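Heat-inducible transcription repressor HrcA (Thermotoga maritima, PDB 1STZ) probably represses the class I heat shock operons grpE-dnaK-dnaJ and groELS as a DNA-binding negative regulator of their transcription. Local coordinates at residues 250-255 against 281-286. Residues are numbered along the deposited sequence; the frame is centred on the assembly and turned at random.
Sequences IRNLLE and RKKLEK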
loop_
_atom_site.group_PDB
_atom_site.type_symbol
_atom_site.label_atom_id
_atom_site.label_comp_id
_atom_site.label_asym_id
_atom_site.label_seq_id
_atom_site.Cartn_x
_atom_site.Cartn_y
_atom_site.Cartn_z
ATOM N N ILE A 250 27.804 2.176 12.712
ATOM C CA ILE A 250 27.271 2.486 11.400
ATOM C C ILE A 250 28.367 2.756 10.362
ATOM O O ILE A 250 28.298 2.234 9.244
ATOM C CB ILE A 250 26.264 3.654 11.474
ATOM C CG1 ILE A 250 25.048 3.236 12.314
ATOM C CG2 ILE A 250 25.785 4.029 10.077
ATOM C CD1 ILE A 250 24.174 4.394 12.767
ATOM N N ARG A 251 29.361 3.545 10.729
ATOM C CA ARG A 251 30.543 3.735 9.890
ATOM C C ARG A 251 31.181 2.377 9.588
ATOM O O ARG A 251 31.544 2.110 8.459
ATOM C CB ARG A 251 31.572 4.616 10.568
ATOM C CG ARG A 251 31.205 6.069 10.656
ATOM C CD ARG A 251 32.134 6.850 11.551
ATOM N NE ARG A 251 31.926 8.280 11.423
ATOM C CZ ARG A 251 32.342 9.180 12.302
ATOM N NH1 ARG A 251 33.033 8.830 13.375
ATOM N NH2 ARG A 251 32.097 10.461 12.088
ATOM N N ASN A 252 31.288 1.512 10.593
ATOM C CA ASN A 252 31.892 0.185 10.385
ATOM C C ASN A 252 31.117 -0.611 9.355
ATOM O O ASN A 252 31.702 -1.262 8.516
ATOM C CB ASN A 252 31.996 -0.617 11.683
ATOM C CG ASN A 252 33.054 -0.071 12.625
ATOM O OD1 ASN A 252 33.977 0.612 12.203
ATOM N ND2 ASN A 252 32.918 -0.380 13.916
ATOM N N LEU A 253 29.800 -0.544 9.407
ATOM C CA LEU A 253 28.974 -1.290 8.480
ATOM C C LEU A 253 29.193 -0.789 7.053
ATOM O O LEU A 253 29.406 -1.586 6.137
ATOM C CB LEU A 253 27.514 -1.147 8.846
ATOM C CG LEU A 253 26.478 -2.230 8.521
ATOM C CD1 LEU A 253 25.370 -1.652 7.759
ATOM C CD2 LEU A 253 27.024 -3.463 7.840
ATOM N N LEU A 254 29.147 0.532 6.882
ATOM C CA LEU A 254 29.237 1.133 5.559
ATOM C C LEU A 254 30.589 0.803 4.937
ATOM O O LEU A 254 30.671 0.567 3.759
ATOM C CB LEU A 254 29.042 2.643 5.632
ATOM C CG LEU A 254 27.612 3.031 6.011
ATOM C CD1 LEU A 254 27.513 4.534 6.326
ATOM C CD2 LEU A 254 26.628 2.625 4.918
ATOM N N GLU A 255 31.627 0.736 5.756
ATOM C CA GLU A 255 32.928 0.282 5.295
ATOM C C GLU A 255 32.973 -1.216 4.888
ATOM O O GLU A 255 33.479 -1.543 3.824
ATOM C CB GLU A 255 33.995 0.608 6.346
ATOM C CG GLU A 255 35.297 1.143 5.768
ATOM C CD GLU A 255 35.337 2.674 5.606
ATOM O OE1 GLU A 255 35.767 3.370 6.578
ATOM O OE2 GLU A 255 34.977 3.186 4.499
ATOM N N ARG A 281 33.186 -10.536 11.928
ATOM C CA ARG A 281 34.063 -9.366 12.124
ATOM C C ARG A 281 33.595 -8.608 13.340
ATOM O O ARG A 281 32.410 -8.227 13.417
ATOM C CB ARG A 281 34.038 -8.472 10.891
ATOM C CG ARG A 281 34.701 -9.135 9.687
ATOM C CD ARG A 281 35.157 -8.198 8.579
ATOM N NE ARG A 281 35.966 -8.948 7.616
ATOM C CZ ARG A 281 36.107 -8.659 6.327
ATOM N NH1 ARG A 281 35.523 -7.604 5.808
ATOM N NH2 ARG A 281 36.867 -9.429 5.546
ATOM N N LYS A 282 34.502 -8.423 14.296
ATOM C CA LYS A 282 34.181 -7.775 15.574
ATOM C C LYS A 282 33.533 -6.387 15.398
ATOM O O LYS A 282 32.683 -6.005 16.168
ATOM C CB LYS A 282 35.435 -7.627 16.453
ATOM C CG LYS A 282 35.840 -8.894 17.174
ATOM C CD LYS A 282 34.788 -9.342 18.190
ATOM C CE LYS A 282 35.357 -10.242 19.289
ATOM N NZ LYS A 282 35.456 -11.677 18.875
ATOM N N LYS A 283 33.938 -5.648 14.381
ATOM C CA LYS A 283 33.401 -4.308 14.141
ATOM C C LYS A 283 31.893 -4.303 13.867
ATOM O O LYS A 283 31.235 -3.284 14.035
ATOM C CB LYS A 283 34.147 -3.651 12.971
ATOM C CG LYS A 283 35.528 -3.184 13.358
ATOM C CD LYS A 283 36.194 -2.401 12.212
ATOM C CE LYS A 283 37.459 -1.666 12.660
ATOM N NZ LYS A 283 37.753 -1.819 14.115
ATOM N N LEU A 284 31.365 -5.454 13.461
ATOM C CA LEU A 284 29.958 -5.615 13.158
ATOM C C LEU A 284 29.183 -6.436 14.211
ATOM O O LEU A 284 28.053 -6.851 13.965
ATOM C CB LEU A 284 29.822 -6.236 11.764
ATOM C CG LEU A 284 30.566 -5.513 10.618
ATOM C CD1 LEU A 284 30.555 -6.324 9.357
ATOM C CD2 LEU A 284 29.936 -4.146 10.355
ATOM N N GLU A 285 29.749 -6.575 15.405
ATOM C CA GLU A 285 29.172 -7.402 16.486
ATOM C C GLU A 285 27.803 -6.963 16.969
ATOM O O GLU A 285 27.085 -7.769 17.549
ATOM C CB GLU A 285 30.088 -7.424 17.723
ATOM C CG GLU A 285 31.068 -8.567 17.782
ATOM C CD GLU A 285 31.674 -8.759 19.182
ATOM O OE1 GLU A 285 32.186 -7.765 19.767
ATOM O OE2 GLU A 285 31.633 -9.905 19.698
ATOM N N LYS A 286 27.461 -5.694 16.762
ATOM C CA LYS A 286 26.156 -5.135 17.168
ATOM C C LYS A 286 24.995 -5.465 16.250
ATOM O O LYS A 286 23.849 -5.172 16.595
ATOM C CB LYS A 286 26.226 -3.616 17.271
ATOM C CG LYS A 286 27.287 -3.140 18.233
ATOM C CD LYS A 286 26.839 -3.226 19.659
ATOM C CE LYS A 286 26.825 -1.824 20.266
ATOM N NZ LYS A 286 25.799 -0.962 19.651
HETATM O O HOH W 1 31.507 -0.686 16.167
#
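Asn252, on helix 247-256, and Lys283, in the loop between strands 272-275 and 287-296, meet side chain against side chain, crossing at about a right angle. Along Lys283 the partners change stepwise: CB lies 3.6 Å from Asn252 ND2, CG stays beside the amide carbon and nitrogen, and CD has moved on to Asn252 OD1 at 3.7 Å. Beyond CD the chain leaves the helix, with CE at the limit of contact with that oxygen, and an eclipsed chi4 (-2°) folds NZ back toward CG. The aliphatic part of the lysine thus runs past the amide from its nitrogen to its oxygen. The polar link runs from the Asn252 amide to the Lys283 carbonyl: ND2 gives a weak, bent hydrogen bond to O (3.4 Å, 141°), and a water joins the same two atoms through weak bonds.

Deeper in, Leu284 CD2 presses on the helix backbone, 3.5 Å from Leu253 CA, and meets Leu253 CD2 at 3.9 Å. Leu253 also reaches Leu239, while Leu284 packs on Phe262 of helix 260-266. Salt bridges from Arg281 to Glu256 and from Lys286 to Asp249 also tie the loop to helix 247-256. This is helix-to-loop packing: a loop joining neighbouring antiparallel strands lies on a helix whose Leu253 and Leu254 touch Tyr134 of strand 134-138, in a C-terminal domain consistent with a GAF-like fold.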